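Local coordinates for mandelate racemase / muconate lactonizing enzyme, C-terminal domain protein (Pseudovibrio sp. JE062, PDB 4JHM) that belongs to the mandelate racemase / muconate lactonizing enzyme family of the enolase superfamily, joining an alpha+beta capping domain to a TIM-barrel-like domain, its own function unassigned, at residues A111-I114 / K115-A119; I279-L282 / N283-F286; N89-L92 / G93-T97. All blocks are in the same frame, centred on the assembly; numbering follows the deposited sequence.

How the contacts relate
Contacts 1 and 3 belong to the capping domain, on helix 100-119 and at the end of helix 85-92, whereas contact 2 lies on helix 279-291 of the barrel domain. Contacts 1 and 2 are largely buried; contact 3 is only partly so, with Asn90 and Gly93 exposed. Contact 2 touches both others: Ile279 packs on Trp112 of contact 1, whose NE1 bonds Thr280 OG1, and Thr280 and Gln281 pack on Asn89 of contact 3. Contacts 1 and 3 stay about 6 Å apart at their nearest atoms. Contacts 1 and 3 each lay a cation on an indole, lysine and arginine respectively; contact 1 adds a carboxylate, contact 3 a backbone carbonyl, and contact 2 pairs lysine with an amide.

Contact 1 (A111-I114 / K115-A119); sequences AWDI and KGKKA
With CG of Lys115 anti to the backbone N (chi1 178°) and its chain bent at chi3 (-69°), the ammonium folds back over the indole of Trp112, which lies one turn earlier on helix 100-119 of the N-terminal capping domain of this enolase-type fold. The two side chains run alongside each other in the same direction. NZ of Lys115 is 3.6 Å from the centroid of the six-membered ring of Trp112 and only 19° off its normal, a cation-pi contact over one face. The aliphatic chain follows the same surface, with Lys115 CD 3.7 Å from Trp112 CZ3. On another side of the helix, the extended chain of Lys117 crosses to the carboxylate of Asp113. Lys117 NZ forms a salt bridge with Asp113 OD2 at 3.1 Å, arriving from above the carboxylate plane. Regular i to i+4 bonds run beneath these pairs, among them Gly116 N to Trp112 O (2.9 Å) and Lys118 N to Ile114 O (2.9 Å).

The polar ends are bonded beyond the segments. Lys115 NZ is bonded to Thr85 OG1 and to the carbonyl oxygens of Met125 and Gly128 of the second subunit, and Trp112 NE1 to Thr280 OG1. Asp113 OD1 and OD2 receive Leu356 N and Leu51 N, while Lys117 NZ also reaches Glu49 O. The Lys115 ammonium is thus held between an indole face and several oxygens at a subunit interface, which would favour its charged form despite burial. The backbone N-H groups at both Asp113 oxygens, together with Lys117, would likewise be expected to stabilise a carboxylate; Lys117, shared with Glu49 O, is one of several donors round that carboxylate.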
ATOM      1  N   ALA A 111     -11.305  19.588  37.962  1.00 81.23           N
ATOM      2  CA  ALA A 111     -10.415  18.837  38.839  1.00 82.47           C
ATOM      3  C   ALA A 111      -8.993  19.364  38.712  1.00 82.53           C
ATOM      4  O   ALA A 111      -8.290  19.511  39.710  1.00 80.83           O
ATOM      5  CB  ALA A 111     -10.463  17.356  38.513  1.00 80.03           C
ATOM      6  N   TRP A 112      -8.577  19.649  37.481  1.00 82.73           N
ATOM      7  CA  TRP A 112      -7.252  20.217  37.243  1.00 83.83           C
ATOM      8  C   TRP A 112      -7.125  21.594  37.902  1.00 83.37           C
ATOM      9  O   TRP A 112      -6.063  21.942  38.415  1.00 83.69           O
ATOM     10  CB  TRP A 112      -6.959  20.314  35.742  1.00 79.50           C
ATOM     11  CG  TRP A 112      -6.419  19.044  35.143  1.00 78.84           C
ATOM     12  CD1 TRP A 112      -7.111  18.128  34.414  1.00 79.07           C
ATOM     13  CD2 TRP A 112      -5.071  18.557  35.224  1.00 79.29           C
ATOM     14  NE1 TRP A 112      -6.285  17.102  34.034  1.00 80.33           N
ATOM     15  CE2 TRP A 112      -5.027  17.339  34.519  1.00 78.33           C
ATOM     16  CE3 TRP A 112      -3.899  19.031  35.824  1.00 81.12           C
ATOM     17  CZ2 TRP A 112      -3.859  16.587  34.396  1.00 80.08           C
ATOM     18  CZ3 TRP A 112      -2.739  18.284  35.704  1.00 78.69           C
ATOM     19  CH2 TRP A 112      -2.728  17.076  34.996  1.00 82.46           C
ATOM     20  N   ASP A 113      -8.210  22.364  37.887  1.00 79.26           N
ATOM     21  CA  ASP A 113      -8.227  23.690  38.505  1.00 84.47           C
ATOM     22  C   ASP A 113      -7.947  23.599  40.010  1.00 84.10           C
ATOM     23  O   ASP A 113      -7.180  24.392  40.561  1.00 77.93           O
ATOM     24  CB  ASP A 113      -9.583  24.370  38.258  1.00 84.59           C
ATOM     25  CG  ASP A 113      -9.631  25.808  38.765  1.00 86.30           C
ATOM     26  OD1 ASP A 113      -8.579  26.485  38.799  1.00 89.68           O
ATOM     27  OD2 ASP A 113     -10.734  26.267  39.121  1.00 85.76           O
ATOM     28  N   ILE A 114      -8.583  22.626  40.659  1.00 82.35           N
ATOM     29  CA  ILE A 114      -8.396  22.374  42.083  1.00 79.51           C
ATOM     30  C   ILE A 114      -6.968  21.927  42.368  1.00 85.32           C
ATOM     31  O   ILE A 114      -6.347  22.387  43.331  1.00 97.01           O
ATOM     32  CB  ILE A 114      -9.385  21.303  42.578  1.00 77.12           C
ATOM     33  CG1 ILE A 114     -10.745  21.939  42.861  1.00 77.24           C
ATOM     34  CG2 ILE A 114      -8.867  20.611  43.828  1.00 78.89           C
ATOM     35  CD1 ILE A 114     -11.866  20.936  43.039  1.00 77.05           C
ATOM     36  N   LYS A 115      -6.450  21.037  41.526  1.00 84.54           N
ATOM     37  CA  LYS A 115      -5.088  20.530  41.673  1.00 86.26           C
ATOM     38  C   LYS A 115      -4.066  21.653  41.527  1.00 85.96           C
ATOM     39  O   LYS A 115      -3.033  21.645  42.189  1.00 92.14           O
ATOM     40  CB  LYS A 115      -4.815  19.441  40.634  1.00 90.32           C
ATOM     41  CG  LYS A 115      -3.401  18.882  40.661  1.00 93.46           C
ATOM     42  CD  LYS A 115      -3.092  18.076  39.405  1.00 93.26           C
ATOM     43  CE  LYS A 115      -3.878  16.776  39.353  1.00 92.98           C
ATOM     44  NZ  LYS A 115      -3.501  15.941  38.176  1.00 92.18           N
ATOM     45  N   GLY A 116      -4.354  22.616  40.659  1.00 83.82           N
ATOM     46  CA  GLY A 116      -3.470  23.761  40.477  1.00 84.92           C
ATOM     47  C   GLY A 116      -3.476  24.664  41.695  1.00 87.67           C
ATOM     48  O   GLY A 116      -2.425  25.106  42.166  1.00 87.73           O
ATOM     49  N   LYS A 117      -4.672  24.935  42.205  1.00 87.16           N
ATOM     50  CA  LYS A 117      -4.839  25.807  43.354  1.00 89.38           C
ATOM     51  C   LYS A 117      -4.185  25.221  44.599  1.00 90.19           C
ATOM     52  O   LYS A 117      -3.603  25.954  45.395  1.00 88.61           O
ATOM     53  CB  LYS A 117      -6.325  26.077  43.598  1.00 89.53           C
ATOM     54  CG  LYS A 117      -6.923  27.042  42.584  1.00 90.18           C
ATOM     55  CD  LYS A 117      -8.438  27.126  42.690  1.00 90.05           C
ATOM     56  CE  LYS A 117      -9.009  28.107  41.678  1.00 87.00           C
ATOM     57  NZ  LYS A 117     -10.495  28.070  41.631  1.00 85.78           N
ATOM     58  N   LYS A 118      -4.276  23.903  44.760  1.00 89.69           N
ATOM     59  CA  LYS A 118      -3.654  23.228  45.898  1.00 92.35           C
ATOM     60  C   LYS A 118      -2.150  23.117  45.693  1.00 90.67           C
ATOM     61  O   LYS A 118      -1.377  23.134  46.652  1.00 90.27           O
ATOM     62  CB  LYS A 118      -4.263  21.838  46.114  1.00 94.60           C
ATOM     63  CG  LYS A 118      -5.672  21.867  46.685  1.00 98.49           C
ATOM     64  CD  LYS A 118      -6.007  20.598  47.455  1.00100.47           C
ATOM     65  CE  LYS A 118      -7.368  20.705  48.128  1.00101.61           C
ATOM     66  NZ  LYS A 118      -7.635  19.584  49.072  1.00102.39           N
ATOM     67  N   ALA A 119      -1.742  23.005  44.433  1.00 88.39           N
ATOM     68  CA  ALA A 119      -0.328  22.959  44.086  1.00 89.24           C
ATOM     69  C   ALA A 119       0.314  24.338  44.235  1.00 87.89           C
ATOM     70  O   ALA A 119       1.532  24.458  44.336  1.00 86.62           O
ATOM     71  CB  ALA A 119      -0.150  22.439  42.665  1.00 86.09           C
TER

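Contact 2 (I279-L282 / N283-F286); sequences ITQL and NKCF
Lys284 lies along the helix surface beside Thr280 and reaches back to Gln281, three residues earlier. Its CG is anti to the carbonyl carbon (chi1 -67°) and the chain beyond is fully extended, which lays the methylenes over the Thr280 carbonyl, with Lys284 CG 3.4 Å from Thr280 O. Gln281 starts out the same way but bends at chi2 (-67°), which curls its amide round, and Lys284 NZ donates to Gln281 OE1 at 3.2 Å, somewhat tilted from the amide plane. Lys284 NZ is bonded to Gln86 OE1 as well, so two glutamines hold the ammonium. Farther round the helix, Leu282 and Phe286 point the same way side by side: CG of Leu282 is anti to the backbone N (chi1 179°), which carries it alongside the ring, 4.2 Å from Phe286 CE2. The helical bond from Phe286 N to Leu282 O, 3.1 Å long, closes that turn.

The apolar side of helix 279-291 rests on helix 304-316, where Ile279, Leu282 and Phe286 meet Val313; Phe286 also stacks on His317, whose NE2 bonds Asn283 OD1. Toward the capping domain, Thr280 OG1 bonds Asp108 of helix 100-119, and Thr280 and Gln281 pack against helix 85-92.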
ATOM      1  N   ILE A 279      -8.846  18.872  30.060  1.00 70.68           N
ATOM      2  CA  ILE A 279      -7.398  19.045  30.084  1.00 65.72           C
ATOM      3  C   ILE A 279      -6.681  17.712  29.905  1.00 65.63           C
ATOM      4  O   ILE A 279      -5.757  17.590  29.102  1.00 66.24           O
ATOM      5  CB  ILE A 279      -6.955  19.659  31.429  1.00 67.16           C
ATOM      6  CG1 ILE A 279      -7.657  20.998  31.680  1.00 69.76           C
ATOM      7  CG2 ILE A 279      -5.447  19.852  31.469  1.00 69.95           C
ATOM      8  CD1 ILE A 279      -7.192  22.129  30.786  1.00 69.00           C
ATOM      9  N   THR A 280      -7.113  16.719  30.672  1.00 67.27           N
ATOM     10  CA  THR A 280      -6.532  15.384  30.633  1.00 67.35           C
ATOM     11  C   THR A 280      -6.292  14.872  29.215  1.00 71.17           C
ATOM     12  O   THR A 280      -5.272  14.243  28.941  1.00 82.50           O
ATOM     13  CB  THR A 280      -7.457  14.388  31.349  1.00 68.36           C
ATOM     14  OG1 THR A 280      -7.343  14.564  32.770  1.00 69.63           O
ATOM     15  CG2 THR A 280      -7.116  12.948  30.974  1.00 64.65           C
ATOM     16  N   GLN A 281      -7.234  15.137  28.316  1.00 65.01           N
ATOM     17  CA  GLN A 281      -7.183  14.575  26.977  1.00 61.73           C
ATOM     18  C   GLN A 281      -6.504  15.511  25.990  1.00 65.47           C
ATOM     19  O   GLN A 281      -5.705  15.071  25.163  1.00 68.61           O
ATOM     20  CB  GLN A 281      -8.597  14.248  26.494  1.00 60.46           C
ATOM     21  CG  GLN A 281      -9.314  13.216  27.355  1.00 60.92           C
ATOM     22  CD  GLN A 281      -8.681  11.843  27.261  1.00 60.36           C
ATOM     23  OE1 GLN A 281      -7.997  11.399  28.178  1.00 64.67           O
ATOM     24  NE2 GLN A 281      -8.888  11.172  26.138  1.00 62.79           N
ATOM     25  N   LEU A 282      -6.827  16.798  26.056  1.00 68.21           N
ATOM     26  CA  LEU A 282      -6.209  17.757  25.154  1.00 67.32           C
ATOM     27  C   LEU A 282      -4.718  17.568  25.274  1.00 68.85           C
ATOM     28  O   LEU A 282      -4.025  17.318  24.290  1.00 67.35           O
ATOM     29  CB  LEU A 282      -6.571  19.193  25.525  1.00 69.53           C
ATOM     30  CG  LEU A 282      -5.938  20.257  24.621  1.00 71.97           C
ATOM     31  CD1 LEU A 282      -6.467  20.140  23.198  1.00 72.74           C
ATOM     32  CD2 LEU A 282      -6.197  21.654  25.162  1.00 73.57           C
ATOM     33  N   ASN A 283      -4.248  17.676  26.512  1.00 69.72           N
ATOM     34  CA  ASN A 283      -2.847  17.511  26.849  1.00 67.23           C
ATOM     35  C   ASN A 283      -2.194  16.368  26.081  1.00 64.01           C
ATOM     36  O   ASN A 283      -1.101  16.515  25.536  1.00 72.49           O
ATOM     37  CB  ASN A 283      -2.718  17.274  28.355  1.00 67.78           C
ATOM     38  CG  ASN A 283      -1.280  17.276  28.822  1.00 67.92           C
ATOM     39  OD1 ASN A 283      -0.591  18.292  28.752  1.00 66.60           O
ATOM     40  ND2 ASN A 283      -0.819  16.134  29.307  1.00 73.80           N
ATOM     41  N   LYS A 284      -2.864  15.226  26.039  1.00 63.38           N
ATOM     42  CA  LYS A 284      -2.328  14.066  25.339  1.00 65.49           C
ATOM     43  C   LYS A 284      -2.281  14.293  23.828  1.00 67.81           C
ATOM     44  O   LYS A 284      -1.323  13.895  23.167  1.00 71.59           O
ATOM     45  CB  LYS A 284      -3.156  12.827  25.660  1.00 61.90           C
ATOM     46  CG  LYS A 284      -3.052  12.385  27.109  1.00 62.33           C
ATOM     47  CD  LYS A 284      -4.031  11.264  27.418  1.00 61.54           C
ATOM     48  CE  LYS A 284      -4.061  10.934  28.898  1.00 63.19           C
ATOM     49  NZ  LYS A 284      -5.233  10.077  29.216  1.00 67.58           N
ATOM     50  N   CYS A 285      -3.309  14.940  23.288  1.00 66.58           N
ATOM     51  CA  CYS A 285      -3.364  15.219  21.855  1.00 68.08           C
ATOM     52  C   CYS A 285      -2.169  16.052  21.399  1.00 65.69           C
ATOM     53  O   CYS A 285      -1.668  15.880  20.285  1.00 65.34           O
ATOM     54  CB  CYS A 285      -4.673  15.919  21.495  1.00 72.65           C
ATOM     55  SG  CYS A 285      -6.123  14.844  21.617  1.00 72.41           S
ATOM     56  N   PHE A 286      -1.717  16.951  22.267  1.00 63.14           N
ATOM     57  CA  PHE A 286      -0.490  17.703  22.026  1.00 62.89           C
ATOM     58  C   PHE A 286       0.673  16.742  21.865  1.00 63.89           C
ATOM     59  O   PHE A 286       1.406  16.790  20.873  1.00 57.79           O
ATOM     60  CB  PHE A 286      -0.196  18.650  23.197  1.00 67.60           C
ATOM     61  CG  PHE A 286      -0.661  20.063  22.976  1.00 66.86           C
ATOM     62  CD1 PHE A 286       0.133  20.964  22.287  1.00 68.51           C
ATOM     63  CD2 PHE A 286      -1.877  20.491  23.465  1.00 65.21           C
ATOM     64  CE1 PHE A 286      -0.284  22.265  22.082  1.00 68.11           C
ATOM     65  CE2 PHE A 286      -2.295  21.792  23.268  1.00 69.33           C
ATOM     66  CZ  PHE A 286      -1.497  22.682  22.578  1.00 65.07           C
TER

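Contact 3 (N89-L92 / G93-T97); sequences NNWL and GARCT
The guanidinium of Arg95 lies flat on the indole of Trp91, four residues earlier, at the point where helix 85-92 ends. The two planes are only 10° apart, and Arg95 CZ is 4.2 Å from the centroid of the five-membered ring of Trp91, a stacked cation-pi contact. The aliphatic part carries on over the same face: CD of Arg95 makes a CH-pi contact 3.8 Å from the centroid of the six-membered ring of Trp91. Bends at chi2 and chi3 fold the arginine so that it both covers the ring and turns its NE toward the helix end. There Arg95 NE donates to Trp91 O at 3.0 Å in an almost straight bond (175°), with the oxygen in the plane of the guanidinium. That bond fixes the guanidinium edge while the indole fixes its face. The indole is set for this by CG of Trp91 standing anti to the backbone N (chi1 -174°).

Trp91 O has a second donor, Ala94 N at 3.3 Å, which approaches from the opposite face of the carbonyl plane. Arg95 N binds Leu92 O at 3.1 Å and closes a type I turn from Leu92 to Arg95, while Gly93 N makes a helical bond to Asn89 O at 3.0 Å. The chain therefore leaves the helix through a tight turn that brings the arginine side chain back onto Trp91. Arg95 NH1, the guanidinium nitrogen farthest from Trp91 O, forms a salt bridge with Glu59 of the third subunit, tying this helix end into the assembly.

Within the chain, Leu92 and Arg95 pack on Ile73 of helix 65-73, Leu92 meets Ile107 of helix 100-119, and Lys104 of that helix donates to Arg95 O. Asn89 packs on helix 279-291, and its ND2 bonds Asp108 OD2 of helix 100-119.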
ATOM      1  N   ASN A  89     -11.221  10.873  34.964  1.00 76.63           N
ATOM      2  CA  ASN A  89     -11.414  10.774  33.531  1.00 71.41           C
ATOM      3  C   ASN A  89     -11.881   9.375  33.175  1.00 73.82           C
ATOM      4  O   ASN A  89     -12.873   9.195  32.469  1.00 76.92           O
ATOM      5  CB  ASN A  89     -10.103  11.084  32.816  1.00 71.33           C
ATOM      6  CG  ASN A  89     -10.313  11.611  31.421  1.00 71.50           C
ATOM      7  OD1 ASN A  89     -10.571  10.852  30.492  1.00 79.77           O
ATOM      8  ND2 ASN A  89     -10.201  12.925  31.261  1.00 72.72           N
ATOM      9  N   ASN A  90     -11.159   8.383  33.678  1.00 80.69           N
ATOM     10  CA  ASN A  90     -11.543   6.996  33.497  1.00 81.90           C
ATOM     11  C   ASN A  90     -13.004   6.834  33.887  1.00 76.89           C
ATOM     12  O   ASN A  90     -13.828   6.386  33.098  1.00 81.79           O
ATOM     13  CB  ASN A  90     -10.657   6.094  34.358  1.00 88.43           C
ATOM     14  CG  ASN A  90     -10.645   4.655  33.881  1.00 92.67           C
ATOM     15  OD1 ASN A  90     -10.726   3.720  34.679  1.00101.58           O
ATOM     16  ND2 ASN A  90     -10.534   4.469  32.574  1.00 93.16           N
ATOM     17  N   TRP A  91     -13.319   7.235  35.110  1.00 77.76           N
ATOM     18  CA  TRP A  91     -14.675   7.152  35.633  1.00 80.03           C
ATOM     19  C   TRP A  91     -15.696   7.861  34.727  1.00 77.18           C
ATOM     20  O   TRP A  91     -16.793   7.356  34.509  1.00 75.72           O
ATOM     21  CB  TRP A  91     -14.693   7.748  37.041  1.00 81.24           C
ATOM     22  CG  TRP A  91     -15.978   7.611  37.773  1.00 84.93           C
ATOM     23  CD1 TRP A  91     -16.360   6.575  38.569  1.00 84.93           C
ATOM     24  CD2 TRP A  91     -17.045   8.564  37.811  1.00 85.55           C
ATOM     25  NE1 TRP A  91     -17.608   6.816  39.091  1.00 84.69           N
ATOM     26  CE2 TRP A  91     -18.050   8.030  38.639  1.00 85.33           C
ATOM     27  CE3 TRP A  91     -17.250   9.814  37.220  1.00 83.69           C
ATOM     28  CZ2 TRP A  91     -19.243   8.702  38.890  1.00 87.70           C
ATOM     29  CZ3 TRP A  91     -18.434  10.479  37.470  1.00 83.19           C
ATOM     30  CH2 TRP A  91     -19.416   9.922  38.298  1.00 85.41           C
ATOM     31  N   LEU A  92     -15.323   9.021  34.191  1.00 75.74           N
ATOM     32  CA  LEU A  92     -16.228   9.819  33.359  1.00 72.73           C
ATOM     33  C   LEU A  92     -16.538   9.169  32.015  1.00 74.44           C
ATOM     34  O   LEU A  92     -17.651   9.295  31.500  1.00 71.72           O
ATOM     35  CB  LEU A  92     -15.644  11.212  33.121  1.00 71.32           C
ATOM     36  CG  LEU A  92     -15.675  12.131  34.344  1.00 78.41           C
ATOM     37  CD1 LEU A  92     -14.864  13.397  34.093  1.00 79.04           C
ATOM     38  CD2 LEU A  92     -17.111  12.470  34.734  1.00 75.10           C
ATOM     39  N   GLY A  93     -15.550   8.483  31.447  1.00 75.37           N
ATOM     40  CA  GLY A  93     -15.726   7.792  30.174  1.00 71.68           C
ATOM     41  C   GLY A  93     -16.652   6.584  30.251  1.00 71.81           C
ATOM     42  O   GLY A  93     -16.997   5.998  29.225  1.00 70.46           O
ATOM     43  N   ALA A  94     -17.051   6.205  31.460  1.00 72.66           N
ATOM     44  CA  ALA A  94     -17.977   5.092  31.645  1.00 75.95           C
ATOM     45  C   ALA A  94     -19.386   5.580  31.992  1.00 80.94           C
ATOM     46  O   ALA A  94     -20.295   4.769  32.186  1.00 84.72           O
ATOM     47  CB  ALA A  94     -17.465   4.156  32.729  1.00 78.72           C
ATOM     48  N   ARG A  95     -19.564   6.899  32.077  1.00 78.65           N
ATOM     49  CA  ARG A  95     -20.881   7.485  32.334  1.00 78.85           C
ATOM     50  C   ARG A  95     -21.703   7.563  31.048  1.00 77.72           C
ATOM     51  O   ARG A  95     -21.339   8.282  30.121  1.00 73.38           O
ATOM     52  CB  ARG A  95     -20.747   8.899  32.904  1.00 80.30           C
ATOM     53  CG  ARG A  95     -20.045   9.023  34.248  1.00 79.11           C
ATOM     54  CD  ARG A  95     -20.577   8.044  35.276  1.00 78.78           C
ATOM     55  NE  ARG A  95     -19.657   6.928  35.439  1.00 84.28           N
ATOM     56  CZ  ARG A  95     -19.960   5.780  36.026  1.00 84.47           C
ATOM     57  NH1 ARG A  95     -21.177   5.582  36.511  1.00 89.37           N
ATOM     58  NH2 ARG A  95     -19.042   4.827  36.123  1.00 85.40           N
ATOM     59  N   CYS A  96     -22.816   6.840  31.000  1.00 80.63           N
ATOM     60  CA  CYS A  96     -23.679   6.851  29.826  1.00 82.67           C
ATOM     61  C   CYS A  96     -24.514   8.132  29.774  1.00 85.31           C
ATOM     62  O   CYS A  96     -25.263   8.427  30.704  1.00 88.48           O
ATOM     63  CB  CYS A  96     -24.596   5.625  29.831  1.00 86.69           C
ATOM     64  SG  CYS A  96     -23.729   4.035  29.758  1.00 93.22           S
ATOM     65  N   THR A  97     -24.370   8.888  28.687  1.00 82.88           N
ATOM     66  CA  THR A  97     -25.149  10.111  28.461  1.00 79.10           C
ATOM     67  C   THR A  97     -24.881  10.640  27.063  1.00 73.92           C
ATOM     68  O   THR A  97     -23.727  10.773  26.662  1.00 83.96           O
ATOM     69  CB  THR A  97     -24.787  11.230  29.459  1.00 80.35           C
ATOM     70  OG1 THR A  97     -25.472  12.435  29.099  1.00 78.71           O
ATOM     71  CG2 THR A  97     -23.295  11.501  29.447  1.00 81.14           C
TER